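Local coordinates for protein acyl-coenzyme A oxidase 1 (Yarrowia lipolytica, PDB 5Y9D) that oxidises acyl-CoA to trans-2-enoyl-CoA with FAD as cofactor, passing electrons to oxygen to give hydrogen peroxide in peroxisomal fatty acid beta-oxidation, at residues G137-S142 against E146-W151; D191-N196 against R233-P238; A579-A584 against H591-A596. One frame throughout, in Å; residues are numbered along the deposited sequence.

Interaction 1 of 3, residues G137-S142 against E146-W151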
ATOM      1  N   GLY A 137       2.179 -19.891 -24.039  1.00 30.99           N
ATOM      2  CA  GLY A 137       2.904 -20.815 -23.158  1.00 31.93           C
ATOM      3  C   GLY A 137       2.078 -22.051 -22.870  1.00 32.94           C
ATOM      4  O   GLY A 137       2.621 -23.153 -22.754  1.00 33.36           O
ATOM      5  N   SER A 138       0.759 -21.854 -22.770  1.00 31.78           N
ATOM      6  CA  SER A 138      -0.153 -22.948 -22.531  1.00 32.65           C
ATOM      7  C   SER A 138      -0.269 -23.842 -23.753  1.00 33.27           C
ATOM      8  O   SER A 138      -0.357 -25.031 -23.596  1.00 36.44           O
ATOM      9  CB  SER A 138      -1.542 -22.467 -22.080  1.00 33.98           C
ATOM     10  OG  SER A 138      -1.459 -21.590 -20.958  1.00 35.16           O
ATOM     11  N   ILE A 139      -0.231 -23.310 -24.966  1.00 34.00           N
ATOM     12  CA  ILE A 139      -0.361 -24.203 -26.119  1.00 37.24           C
ATOM     13  C   ILE A 139       0.923 -24.970 -26.345  1.00 37.34           C
ATOM     14  O   ILE A 139       0.892 -26.095 -26.805  1.00 38.43           O
ATOM     15  CB  ILE A 139      -0.646 -23.512 -27.466  1.00 39.04           C
ATOM     16  CG1 ILE A 139      -1.769 -22.521 -27.413  1.00 38.96           C
ATOM     17  CG2 ILE A 139      -1.041 -24.546 -28.519  1.00 42.54           C
ATOM     18  CD1 ILE A 139      -1.596 -21.540 -28.547  1.00 42.76           C
ATOM     19  N   ARG A 140       2.055 -24.348 -26.069  1.00 39.97           N
ATOM     20  CA  ARG A 140       3.320 -25.052 -26.191  1.00 42.82           C
ATOM     21  C   ARG A 140       3.397 -26.111 -25.095  1.00 43.36           C
ATOM     22  O   ARG A 140       3.641 -27.272 -25.385  1.00 47.37           O
ATOM     23  CB  ARG A 140       4.516 -24.092 -26.109  1.00 44.19           C
ATOM     24  CG  ARG A 140       5.623 -24.440 -27.079  1.00 46.59           C
ATOM     25  CD  ARG A 140       6.966 -23.853 -26.682  1.00 55.24           C
ATOM     26  NE  ARG A 140       7.264 -22.605 -27.382  1.00 57.65           N
ATOM     27  CZ  ARG A 140       6.892 -21.392 -26.975  1.00 59.67           C
ATOM     28  NH1 ARG A 140       6.179 -21.223 -25.851  1.00 62.03           N
ATOM     29  NH2 ARG A 140       7.238 -20.332 -27.706  1.00 55.28           N
ATOM     30  N   GLY A 141       3.148 -25.709 -23.850  1.00 42.82           N
ATOM     31  CA  GLY A 141       3.304 -26.595 -22.691  1.00 41.19           C
ATOM     32  C   GLY A 141       2.278 -27.708 -22.529  1.00 39.12           C
ATOM     33  O   GLY A 141       2.575 -28.732 -21.942  1.00 38.07           O
ATOM     34  N   SER A 142       1.061 -27.505 -23.022  1.00 39.98           N
ATOM     35  CA  SER A 142       0.015 -28.520 -22.906  1.00 38.52           C
ATOM     36  C   SER A 142      -0.457 -29.071 -24.234  1.00 37.31           C
ATOM     37  O   SER A 142      -1.200 -30.047 -24.250  1.00 37.26           O
ATOM     38  CB  SER A 142      -1.177 -27.987 -22.137  1.00 39.60           C
ATOM     39  OG  SER A 142      -0.834 -27.759 -20.778  1.00 44.69           O
ATOM     40  N   GLU A 146       2.091 -31.135 -32.924  1.00 42.29           N
ATOM     41  CA  GLU A 146       1.172 -30.862 -34.057  1.00 43.36           C
ATOM     42  C   GLU A 146       0.125 -29.802 -33.689  1.00 41.49           C
ATOM     43  O   GLU A 146      -0.240 -28.988 -34.523  1.00 44.23           O
ATOM     44  CB  GLU A 146       0.387 -32.104 -34.522  1.00 46.36           C
ATOM     45  CG  GLU A 146       1.100 -33.445 -34.424  1.00 53.29           C
ATOM     46  CD  GLU A 146       0.910 -34.134 -33.075  1.00 56.13           C
ATOM     47  OE1 GLU A 146      -0.244 -34.457 -32.678  1.00 61.02           O
ATOM     48  OE2 GLU A 146       1.934 -34.345 -32.405  1.00 60.12           O
ATOM     49  N   GLN A 147      -0.387 -29.866 -32.458  1.00 36.70           N
ATOM     50  CA  GLN A 147      -1.440 -28.972 -31.991  1.00 34.92           C
ATOM     51  C   GLN A 147      -0.904 -27.566 -31.994  1.00 32.51           C
ATOM     52  O   GLN A 147      -1.511 -26.677 -32.577  1.00 31.80           O
ATOM     53  CB  GLN A 147      -1.916 -29.362 -30.580  1.00 36.26           C
ATOM     54  CG  GLN A 147      -2.847 -30.578 -30.549  1.00 35.08           C
ATOM     55  CD  GLN A 147      -3.440 -30.812 -29.182  1.00 34.97           C
ATOM     56  OE1 GLN A 147      -2.740 -30.783 -28.173  1.00 34.95           O
ATOM     57  NE2 GLN A 147      -4.750 -31.027 -29.135  1.00 35.61           N
ATOM     58  N   PHE A 148       0.257 -27.392 -31.379  1.00 30.72           N
ATOM     59  CA  PHE A 148       0.980 -26.146 -31.444  1.00 32.63           C
ATOM     60  C   PHE A 148       1.229 -25.643 -32.875  1.00 37.53           C
ATOM     61  O   PHE A 148       0.891 -24.506 -33.196  1.00 42.46           O
ATOM     62  CB  PHE A 148       2.307 -26.230 -30.705  1.00 31.48           C
ATOM     63  CG  PHE A 148       2.978 -24.867 -30.513  1.00 30.71           C
ATOM     64  CD1 PHE A 148       2.440 -23.930 -29.638  1.00 29.28           C
ATOM     65  CD2 PHE A 148       4.115 -24.530 -31.208  1.00 28.01           C
ATOM     66  CE1 PHE A 148       3.027 -22.691 -29.458  1.00 28.48           C
ATOM     67  CE2 PHE A 148       4.701 -23.296 -31.042  1.00 29.47           C
ATOM     68  CZ  PHE A 148       4.161 -22.370 -30.166  1.00 29.08           C
ATOM     69  N   LYS A 149       1.839 -26.461 -33.723  1.00 40.70           N
ATOM     70  CA  LYS A 149       2.121 -26.041 -35.105  1.00 44.33           C
ATOM     71  C   LYS A 149       0.878 -25.517 -35.810  1.00 41.49           C
ATOM     72  O   LYS A 149       0.947 -24.572 -36.589  1.00 45.96           O
ATOM     73  CB  LYS A 149       2.735 -27.190 -35.914  1.00 47.50           C
ATOM     74  CG  LYS A 149       4.194 -27.420 -35.563  1.00 52.16           C
ATOM     75  CD  LYS A 149       4.771 -28.685 -36.173  1.00 58.51           C
ATOM     76  CE  LYS A 149       6.299 -28.611 -36.223  1.00 63.57           C
ATOM     77  NZ  LYS A 149       6.765 -27.621 -37.244  1.00 64.64           N
ATOM     78  N   TYR A 150      -0.258 -26.126 -35.511  1.00 37.20           N
ATOM     79  CA  TYR A 150      -1.518 -25.753 -36.124  1.00 36.58           C
ATOM     80  C   TYR A 150      -1.963 -24.335 -35.775  1.00 35.86           C
ATOM     81  O   TYR A 150      -2.374 -23.586 -36.646  1.00 38.44           O
ATOM     82  CB  TYR A 150      -2.602 -26.726 -35.687  1.00 37.60           C
ATOM     83  CG  TYR A 150      -3.971 -26.341 -36.208  1.00 38.49           C
ATOM     84  CD1 TYR A 150      -4.341 -26.672 -37.498  1.00 35.37           C
ATOM     85  CD2 TYR A 150      -4.896 -25.649 -35.397  1.00 36.52           C
ATOM     86  CE1 TYR A 150      -5.587 -26.339 -37.982  1.00 36.43           C
ATOM     87  CE2 TYR A 150      -6.142 -25.301 -35.880  1.00 37.20           C
ATOM     88  CZ  TYR A 150      -6.473 -25.651 -37.182  1.00 37.45           C
ATOM     89  OH  TYR A 150      -7.687 -25.334 -37.723  1.00 42.77           O
ATOM     90  N   TRP A 151      -1.911 -23.989 -34.493  1.00 35.23           N
ATOM     91  CA  TRP A 151      -2.287 -22.666 -34.057  1.00 34.78           C
ATOM     92  C   TRP A 151      -1.194 -21.670 -34.462  1.00 37.14           C
ATOM     93  O   TRP A 151      -1.496 -20.521 -34.827  1.00 36.57           O
ATOM     94  CB  TRP A 151      -2.562 -22.640 -32.561  1.00 32.60           C
ATOM     95  CG  TRP A 151      -3.703 -23.550 -32.134  1.00 32.45           C
ATOM     96  CD1 TRP A 151      -3.604 -24.697 -31.397  1.00 30.45           C
ATOM     97  CD2 TRP A 151      -5.102 -23.380 -32.410  1.00 31.12           C
ATOM     98  NE1 TRP A 151      -4.837 -25.254 -31.214  1.00 28.81           N
ATOM     99  CE2 TRP A 151      -5.776 -24.474 -31.828  1.00 28.74           C
ATOM    100  CE3 TRP A 151      -5.847 -22.421 -33.113  1.00 32.60           C
ATOM    101  CZ2 TRP A 151      -7.168 -24.621 -31.882  1.00 31.63           C
ATOM    102  CZ3 TRP A 151      -7.255 -22.574 -33.185  1.00 32.35           C
ATOM    103  CH2 TRP A 151      -7.895 -23.662 -32.561  1.00 32.33           C
TER

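Interaction 2 of 3, residues D191-N196 against R233-P238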
ATOM      1  N   ASP A 191     -17.992 -35.636 -32.161  1.00 41.57           N
ATOM      2  CA  ASP A 191     -16.571 -35.513 -31.824  1.00 39.74           C
ATOM      3  C   ASP A 191     -16.197 -34.062 -31.412  1.00 39.57           C
ATOM      4  O   ASP A 191     -15.227 -33.465 -31.912  1.00 32.39           O
ATOM      5  CB  ASP A 191     -15.662 -36.043 -32.950  1.00 38.56           C
ATOM      6  CG  ASP A 191     -14.288 -36.530 -32.423  1.00 39.54           C
ATOM      7  OD1 ASP A 191     -14.169 -36.783 -31.213  1.00 39.88           O
ATOM      8  OD2 ASP A 191     -13.311 -36.660 -33.196  1.00 40.80           O
ATOM      9  N   GLN A 192     -16.983 -33.544 -30.460  1.00 37.87           N
ATOM     10  CA  GLN A 192     -16.856 -32.178 -29.950  1.00 34.31           C
ATOM     11  C   GLN A 192     -16.870 -32.106 -28.428  1.00 31.97           C
ATOM     12  O   GLN A 192     -17.360 -33.037 -27.750  1.00 30.48           O
ATOM     13  CB  GLN A 192     -17.999 -31.333 -30.494  1.00 34.24           C
ATOM     14  CG  GLN A 192     -17.931 -31.238 -31.997  1.00 36.34           C
ATOM     15  CD  GLN A 192     -18.932 -30.284 -32.598  1.00 37.82           C
ATOM     16  OE1 GLN A 192     -20.071 -30.208 -32.169  1.00 37.48           O
ATOM     17  NE2 GLN A 192     -18.506 -29.569 -33.626  1.00 42.21           N
ATOM     18  N   PHE A 193     -16.317 -31.013 -27.893  1.00 28.48           N
ATOM     19  CA  PHE A 193     -16.624 -30.620 -26.522  1.00 27.03           C
ATOM     20  C   PHE A 193     -17.679 -29.519 -26.500  1.00 26.66           C
ATOM     21  O   PHE A 193     -17.707 -28.599 -27.333  1.00 24.14           O
ATOM     22  CB  PHE A 193     -15.379 -30.171 -25.761  1.00 28.41           C
ATOM     23  CG  PHE A 193     -14.389 -31.288 -25.492  1.00 28.11           C
ATOM     24  CD1 PHE A 193     -14.659 -32.257 -24.544  1.00 29.53           C
ATOM     25  CD2 PHE A 193     -13.217 -31.360 -26.178  1.00 27.10           C
ATOM     26  CE1 PHE A 193     -13.759 -33.263 -24.291  1.00 30.26           C
ATOM     27  CE2 PHE A 193     -12.312 -32.371 -25.939  1.00 29.79           C
ATOM     28  CZ  PHE A 193     -12.575 -33.326 -24.997  1.00 29.24           C
ATOM     29  N   ILE A 194     -18.553 -29.650 -25.521  1.00 28.11           N
ATOM     30  CA  ILE A 194     -19.551 -28.665 -25.197  1.00 28.52           C
ATOM     31  C   ILE A 194     -19.049 -27.935 -23.961  1.00 27.80           C
ATOM     32  O   ILE A 194     -18.958 -28.511 -22.865  1.00 28.27           O
ATOM     33  CB  ILE A 194     -20.901 -29.342 -24.928  1.00 29.90           C
ATOM     34  CG1 ILE A 194     -21.343 -30.111 -26.163  1.00 32.54           C
ATOM     35  CG2 ILE A 194     -21.983 -28.338 -24.553  1.00 29.03           C
ATOM     36  CD1 ILE A 194     -22.585 -30.947 -25.914  1.00 36.73           C
ATOM     37  N   ILE A 195     -18.720 -26.665 -24.167  1.00 25.27           N
ATOM     38  CA  ILE A 195     -18.225 -25.801 -23.126  1.00 24.79           C
ATOM     39  C   ILE A 195     -19.371 -24.989 -22.587  1.00 24.59           C
ATOM     40  O   ILE A 195     -19.971 -24.206 -23.328  1.00 24.89           O
ATOM     41  CB  ILE A 195     -17.149 -24.824 -23.650  1.00 23.79           C
ATOM     42  CG1 ILE A 195     -15.960 -25.594 -24.204  1.00 23.62           C
ATOM     43  CG2 ILE A 195     -16.668 -23.908 -22.555  1.00 22.05           C
ATOM     44  CD1 ILE A 195     -15.284 -26.508 -23.210  1.00 23.69           C
ATOM     45  N   ASN A 196     -19.629 -25.141 -21.289  1.00 23.58           N
ATOM     46  CA  ASN A 196     -20.772 -24.510 -20.654  1.00 23.01           C
ATOM     47  C   ASN A 196     -20.470 -23.909 -19.279  1.00 23.61           C
ATOM     48  O   ASN A 196     -19.813 -24.536 -18.424  1.00 23.08           O
ATOM     49  CB  ASN A 196     -21.951 -25.485 -20.551  1.00 22.23           C
ATOM     50  CG  ASN A 196     -23.264 -24.775 -20.210  1.00 24.37           C
ATOM     51  OD1 ASN A 196     -23.813 -23.970 -20.997  1.00 24.32           O
ATOM     52  ND2 ASN A 196     -23.765 -25.047 -19.024  1.00 25.24           N
ATOM     53  N   ARG A 233      -8.973 -29.386 -17.234  1.00 32.01           N
ATOM     54  CA  ARG A 233      -8.290 -29.625 -18.481  1.00 33.18           C
ATOM     55  C   ARG A 233      -8.252 -28.342 -19.322  1.00 33.86           C
ATOM     56  O   ARG A 233      -8.855 -27.360 -18.963  1.00 34.42           O
ATOM     57  CB  ARG A 233      -8.974 -30.756 -19.225  1.00 34.01           C
ATOM     58  CG  ARG A 233      -8.265 -32.094 -19.189  1.00 38.18           C
ATOM     59  CD  ARG A 233      -7.291 -32.265 -18.047  1.00 40.68           C
ATOM     60  NE  ARG A 233      -7.357 -33.611 -17.506  1.00 46.52           N
ATOM     61  CZ  ARG A 233      -6.962 -33.956 -16.288  1.00 52.54           C
ATOM     62  NH1 ARG A 233      -6.454 -33.058 -15.466  1.00 59.14           N
ATOM     63  NH2 ARG A 233      -7.074 -35.207 -15.890  1.00 50.62           N
ATOM     64  N   ASN A 234      -7.489 -28.354 -20.404  1.00 33.78           N
ATOM     65  CA  ASN A 234      -7.212 -27.188 -21.227  1.00 33.38           C
ATOM     66  C   ASN A 234      -7.858 -27.204 -22.600  1.00 30.91           C
ATOM     67  O   ASN A 234      -7.616 -28.110 -23.346  1.00 30.64           O
ATOM     68  CB  ASN A 234      -5.714 -27.180 -21.481  1.00 39.39           C
ATOM     69  CG  ASN A 234      -4.991 -26.209 -20.620  1.00 44.60           C
ATOM     70  OD1 ASN A 234      -5.604 -25.358 -20.019  1.00 57.86           O
ATOM     71  ND2 ASN A 234      -3.687 -26.323 -20.556  1.00 47.04           N
ATOM     72  N   PHE A 235      -8.617 -26.186 -22.980  1.00 29.45           N
ATOM     73  CA  PHE A 235      -9.186 -26.191 -24.342  1.00 28.65           C
ATOM     74  C   PHE A 235      -9.009 -24.843 -25.015  1.00 27.18           C
ATOM     75  O   PHE A 235      -9.109 -23.823 -24.364  1.00 28.64           O
ATOM     76  CB  PHE A 235     -10.677 -26.554 -24.312  1.00 28.47           C
ATOM     77  CG  PHE A 235     -11.009 -27.679 -23.370  1.00 29.65           C
ATOM     78  CD1 PHE A 235     -11.024 -27.481 -21.998  1.00 29.07           C
ATOM     79  CD2 PHE A 235     -11.305 -28.950 -23.859  1.00 31.17           C
ATOM     80  CE1 PHE A 235     -11.299 -28.537 -21.127  1.00 31.61           C
ATOM     81  CE2 PHE A 235     -11.605 -30.010 -23.003  1.00 30.44           C
ATOM     82  CZ  PHE A 235     -11.605 -29.810 -21.628  1.00 30.57           C
ATOM     83  N   VAL A 236      -8.730 -24.845 -26.310  1.00 25.23           N
ATOM     84  CA  VAL A 236      -8.789 -23.640 -27.092  1.00 24.42           C
ATOM     85  C   VAL A 236     -10.214 -23.405 -27.575  1.00 25.58           C
ATOM     86  O   VAL A 236     -10.792 -24.260 -28.264  1.00 24.57           O
ATOM     87  CB  VAL A 236      -7.899 -23.688 -28.336  1.00 24.22           C
ATOM     88  CG1 VAL A 236      -8.033 -22.375 -29.121  1.00 24.48           C
ATOM     89  CG2 VAL A 236      -6.447 -23.940 -27.945  1.00 24.83           C
ATOM     90  N   VAL A 237     -10.756 -22.225 -27.256  1.00 25.14           N
ATOM     91  CA  VAL A 237     -12.099 -21.859 -27.663  1.00 24.59           C
ATOM     92  C   VAL A 237     -12.015 -20.526 -28.410  1.00 24.39           C
ATOM     93  O   VAL A 237     -11.541 -19.542 -27.852  1.00 21.87           O
ATOM     94  CB  VAL A 237     -13.046 -21.738 -26.434  1.00 25.21           C
ATOM     95  CG1 VAL A 237     -14.504 -21.579 -26.867  1.00 25.74           C
ATOM     96  CG2 VAL A 237     -12.889 -22.929 -25.486  1.00 24.16           C
ATOM     97  N   PRO A 238     -12.477 -20.497 -29.685  1.00 25.88           N
ATOM     98  CA  PRO A 238     -12.638 -19.222 -30.407  1.00 24.79           C
ATOM     99  C   PRO A 238     -13.657 -18.373 -29.706  1.00 23.24           C
ATOM    100  O   PRO A 238     -14.705 -18.890 -29.283  1.00 21.54           O
ATOM    101  CB  PRO A 238     -13.210 -19.639 -31.767  1.00 24.72           C
ATOM    102  CG  PRO A 238     -12.894 -21.093 -31.897  1.00 24.84           C
ATOM    103  CD  PRO A 238     -12.950 -21.628 -30.501  1.00 25.30           C
TER

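Interaction 3 of 3, residues A579-A584 against H591-A596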
ATOM      1  N   ALA A 579      26.501 -15.898  -2.038  1.00 32.00           N
ATOM      2  CA  ALA A 579      27.057 -16.805  -3.019  1.00 33.50           C
ATOM      3  C   ALA A 579      27.516 -16.044  -4.259  1.00 34.23           C
ATOM      4  O   ALA A 579      28.489 -16.447  -4.886  1.00 33.81           O
ATOM      5  CB  ALA A 579      26.031 -17.867  -3.400  1.00 34.24           C
ATOM      6  N   ARG A 580      26.811 -14.965  -4.616  1.00 33.16           N
ATOM      7  CA  ARG A 580      27.230 -14.108  -5.747  1.00 34.48           C
ATOM      8  C   ARG A 580      28.365 -13.114  -5.385  1.00 32.11           C
ATOM      9  O   ARG A 580      29.195 -12.788  -6.224  1.00 31.01           O
ATOM     10  CB  ARG A 580      26.036 -13.309  -6.319  1.00 35.46           C
ATOM     11  CG  ARG A 580      24.981 -14.114  -7.053  1.00 35.84           C
ATOM     12  CD  ARG A 580      25.267 -14.317  -8.521  1.00 35.69           C
ATOM     13  NE  ARG A 580      25.024 -13.116  -9.341  1.00 40.15           N
ATOM     14  CZ  ARG A 580      23.839 -12.696  -9.795  1.00 38.50           C
ATOM     15  NH1 ARG A 580      22.722 -13.343  -9.487  1.00 45.64           N
ATOM     16  NH2 ARG A 580      23.769 -11.620 -10.577  1.00 36.25           N
ATOM     17  N   ILE A 581      28.370 -12.612  -4.154  1.00 32.70           N
ATOM     18  CA  ILE A 581      29.416 -11.682  -3.671  1.00 35.63           C
ATOM     19  C   ILE A 581      30.787 -12.385  -3.637  1.00 39.16           C
ATOM     20  O   ILE A 581      31.850 -11.752  -3.776  1.00 40.25           O
ATOM     21  CB  ILE A 581      29.059 -11.116  -2.265  1.00 36.49           C
ATOM     22  CG1 ILE A 581      27.669 -10.476  -2.308  1.00 37.34           C
ATOM     23  CG2 ILE A 581      30.110 -10.129  -1.750  1.00 37.42           C
ATOM     24  CD1 ILE A 581      27.442  -9.303  -1.382  1.00 38.65           C
ATOM     25  N   ALA A 582      30.737 -13.706  -3.468  1.00 39.09           N
ATOM     26  CA  ALA A 582      31.906 -14.548  -3.527  1.00 39.78           C
ATOM     27  C   ALA A 582      32.564 -14.513  -4.894  1.00 39.95           C
ATOM     28  O   ALA A 582      33.790 -14.746  -4.990  1.00 40.93           O
ATOM     29  CB  ALA A 582      31.535 -15.992  -3.169  1.00 41.24           C
ATOM     30  N   THR A 583      31.769 -14.232  -5.936  1.00 36.74           N
ATOM     31  CA  THR A 583      32.223 -14.347  -7.329  1.00 36.32           C
ATOM     32  C   THR A 583      32.523 -13.007  -7.978  1.00 39.40           C
ATOM     33  O   THR A 583      32.835 -12.943  -9.170  1.00 40.27           O
ATOM     34  CB  THR A 583      31.179 -15.058  -8.199  1.00 37.22           C
ATOM     35  OG1 THR A 583      30.009 -14.252  -8.318  1.00 40.23           O
ATOM     36  CG2 THR A 583      30.784 -16.378  -7.594  1.00 40.24           C
ATOM     37  N   ALA A 584      32.433 -11.937  -7.193  1.00 43.71           N
ATOM     38  CA  ALA A 584      32.496 -10.571  -7.718  1.00 44.42           C
ATOM     39  C   ALA A 584      33.911 -10.156  -8.075  1.00 45.91           C
ATOM     40  O   ALA A 584      34.880 -10.763  -7.597  1.00 49.15           O
ATOM     41  CB  ALA A 584      31.931  -9.599  -6.680  1.00 44.14           C
ATOM     42  N   HIS A 591      31.916  -3.181  -0.819  1.00 35.30           N
ATOM     43  CA  HIS A 591      30.669  -2.405  -0.793  1.00 34.90           C
ATOM     44  C   HIS A 591      29.468  -3.324  -0.906  1.00 36.17           C
ATOM     45  O   HIS A 591      28.465  -3.139  -0.207  1.00 37.49           O
ATOM     46  CB  HIS A 591      30.634  -1.370  -1.907  1.00 35.32           C
ATOM     47  CG  HIS A 591      31.847  -0.497  -1.954  1.00 36.14           C
ATOM     48  ND1 HIS A 591      32.822  -0.633  -2.925  1.00 35.93           N
ATOM     49  CD2 HIS A 591      32.255   0.505  -1.141  1.00 36.83           C
ATOM     50  CE1 HIS A 591      33.783   0.246  -2.701  1.00 38.26           C
ATOM     51  NE2 HIS A 591      33.460   0.952  -1.628  1.00 39.34           N
ATOM     52  N   LEU A 592      29.569  -4.316  -1.791  1.00 38.31           N
ATOM     53  CA  LEU A 592      28.542  -5.336  -1.890  1.00 36.85           C
ATOM     54  C   LEU A 592      28.426  -6.131  -0.591  1.00 40.06           C
ATOM     55  O   LEU A 592      27.305  -6.523  -0.192  1.00 38.62           O
ATOM     56  CB  LEU A 592      28.812  -6.278  -3.049  1.00 37.46           C
ATOM     57  CG  LEU A 592      28.744  -5.742  -4.481  1.00 36.58           C
ATOM     58  CD1 LEU A 592      29.174  -6.879  -5.379  1.00 37.82           C
ATOM     59  CD2 LEU A 592      27.362  -5.282  -4.894  1.00 35.78           C
ATOM     60  N   LEU A 593      29.568  -6.379   0.064  1.00 40.80           N
ATOM     61  CA  LEU A 593      29.544  -7.059   1.353  1.00 41.14           C
ATOM     62  C   LEU A 593      28.763  -6.263   2.373  1.00 37.62           C
ATOM     63  O   LEU A 593      27.949  -6.818   3.114  1.00 36.90           O
ATOM     64  CB  LEU A 593      30.945  -7.374   1.876  1.00 45.96           C
ATOM     65  CG  LEU A 593      31.467  -8.751   1.437  1.00 51.77           C
ATOM     66  CD1 LEU A 593      32.918  -8.952   1.859  1.00 55.12           C
ATOM     67  CD2 LEU A 593      30.585  -9.880   1.969  1.00 50.96           C
ATOM     68  N   LYS A 594      28.960  -4.963   2.390  1.00 36.26           N
ATOM     69  CA  LYS A 594      28.222  -4.129   3.347  1.00 40.27           C
ATOM     70  C   LYS A 594      26.710  -4.250   3.169  1.00 37.23           C
ATOM     71  O   LYS A 594      25.978  -4.444   4.146  1.00 38.66           O
ATOM     72  CB  LYS A 594      28.652  -2.662   3.256  1.00 43.25           C
ATOM     73  CG  LYS A 594      30.141  -2.489   3.485  1.00 49.01           C
ATOM     74  CD  LYS A 594      30.468  -1.362   4.455  1.00 55.22           C
ATOM     75  CE  LYS A 594      31.933  -1.408   4.869  1.00 58.96           C
ATOM     76  NZ  LYS A 594      32.061  -1.317   6.348  1.00 62.76           N
ATOM     77  N   LEU A 595      26.248  -4.163   1.923  1.00 34.77           N
ATOM     78  CA  LEU A 595      24.827  -4.347   1.624  1.00 33.76           C
ATOM     79  C   LEU A 595      24.305  -5.707   2.123  1.00 31.69           C
ATOM     80  O   LEU A 595      23.257  -5.746   2.749  1.00 27.76           O
ATOM     81  CB  LEU A 595      24.562  -4.233   0.114  1.00 35.79           C
ATOM     82  CG  LEU A 595      24.642  -2.856  -0.511  1.00 37.51           C
ATOM     83  CD1 LEU A 595      24.630  -2.971  -2.017  1.00 37.54           C
ATOM     84  CD2 LEU A 595      23.490  -1.987  -0.015  1.00 40.54           C
ATOM     85  N   ALA A 596      25.029  -6.799   1.822  1.00 29.47           N
ATOM     86  CA  ALA A 596      24.646  -8.149   2.290  1.00 31.09           C
ATOM     87  C   ALA A 596      24.437  -8.221   3.787  1.00 31.77           C
ATOM     88  O   ALA A 596      23.387  -8.668   4.235  1.00 31.55           O
ATOM     89  CB  ALA A 596      25.685  -9.180   1.908  1.00 33.05           C
TER

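Interaction 1 of 3, residues G137-S142 against E146-W151
R140 lies alongside the ring of F148, both side chains pointing the same way, and its atoms can be followed outward over the aromatic face. CB comes first, 3.9 Å from F148 CE1. CG then sits over the middle of the ring, 3.9 Å from its centroid and only 11° off the normal, which meets the definition of a CH-pi contact. NE follows at 4.2 Å from F148 CZ, and the guanidinium turns one face to that same CZ, its plane inclined to the ring. CG anti to the backbone N (chi1 -169°) carries the F148 ring to lie beside R140. I139 approaches the ring edge, near its plane: its CG2 lies 3.7 Å from F148 CD1 and 3.9 Å from W151 CD1, so one methyl bridges two aromatics. An alanine in place of F148 would probably leave the aliphatic part of R140 without its platform and free to turn. The segments belong to helices 122-142 and 145-153, consecutive in the N-terminal region and running as a nearly antiparallel helical hairpin (152°, segment axes 8.8 Å apart). Q147 hydrogen-bonds to the backbone of M282 and M284, F148 touches V157, and S142 and W151 rest on strand 228-238.

Interaction 2 of 3, residues D191-N196 against R233-P238
F193 and F235 form the aromatic part of this contact, a T-shaped (edge-to-face) pair. The evidence is in the two planes, which stand at 71°, and in the centroids, 5.0 Å apart. F235 supplies the edge: its CE2 stands 3.7 Å above the plane of F193, over the ring centre, and is therefore almost equally far from all six ring carbons, nearest F193 CD2 and CE2 at 3.8 Å from each. F193 offers this face with CG anti to its carbonyl carbon (chi1 -68°).

The aliphatic part is looser. I195 CD1 lies over one face of the F235 ring, 4.4 Å from CG, so that ring is used both by its edge and by a face. Further along, I195 CG1 meets V237 CG2 at 4.3 Å. All four residues are buried, and the link between the segments consists of apolar packing alone.

The two strand segments cross at 84° with axes 10.0 Å apart, too far for backbone pairing; they belong to one mixed sheet of the acyl-CoA dehydrogenase middle domain, and their side chains pack against each other. Strand 192-196 pairs with 183-187, with a G1 beta bulge where D191 and Q192 both face D187, and with 275-278, whereas strand 228-238 pairs with 216-225. I277 touches F193, F235 and V237, while A184 touches I195 and F235.

Interaction 3 of 3, residues A579-A584 against H591-A596
I581 holds CG1 anti to its carbonyl carbon and beside the backbone N (chi1 -55°), which sets CG2 anti to N, and a chi2 of -149° stretches CD1 away from the backbone; the two methyl ends thereby reach different residues of 591-596. The setting is a helical hairpin: helix 558-581 leads into a type I beta turn from I581 to A584, and the chain soon folds back as helix 589-606. I581 is the centre of the contact, with its CA 6.6 Å from that of L592.

CD1 wedges against the second helix at residues one turn apart, 3.7 Å from L592 CB and also 3.7 Å from A596 CB. It comes close to the L592 carbonyl oxygen as well, but that approach is too short for a carbon and an oxygen to be taken at face value. The other methyl, CG2, meets L593 at its branching carbon, 3.7 Å from L593 CG, where the two side chains lie at a slant to each other. At the last position of the turn, A584 CB adds a looser touch to L592 CD1 at 4.1 Å.

This packing holds helix 558-581 to helix 589-606; other helices cover the pair. F50 of helix 44-52 touches both A584 and L592, Y369 of helix 355-391 also covers L592, and R580 forms a salt bridge with D376.

Just before the turn, R580 O is gripped twice by T583: it accepts from T583 N at 3.0 Å and from T583 OG1 at 2.7 Å, both from the same face of the carbonyl, the hydroxyl tilted 22° from its plane.

Along the chain the three contacts follow in series: interaction 1 in the helical N-terminal region, interaction 2 in the beta-rich middle domain, interaction 3 in the C-terminal helical region. The first two have centres 15 Å apart and meet through S142 OG packed 3.2 Å from N234 ND2 and W151 CZ2 3.7 Å from V236 CG1. Strand 228-238 is shared: F235 and V237 face strand 192-196, while N234 and V236 meet the helices, so it joins two domains; the S142 and V237 side chains lie about 14 and 13 Å from bound FAD, outside its pocket. Interaction 3 stands apart, centred 42 Å from interaction 1 and 52 Å from interaction 2, in a distant helical hairpin.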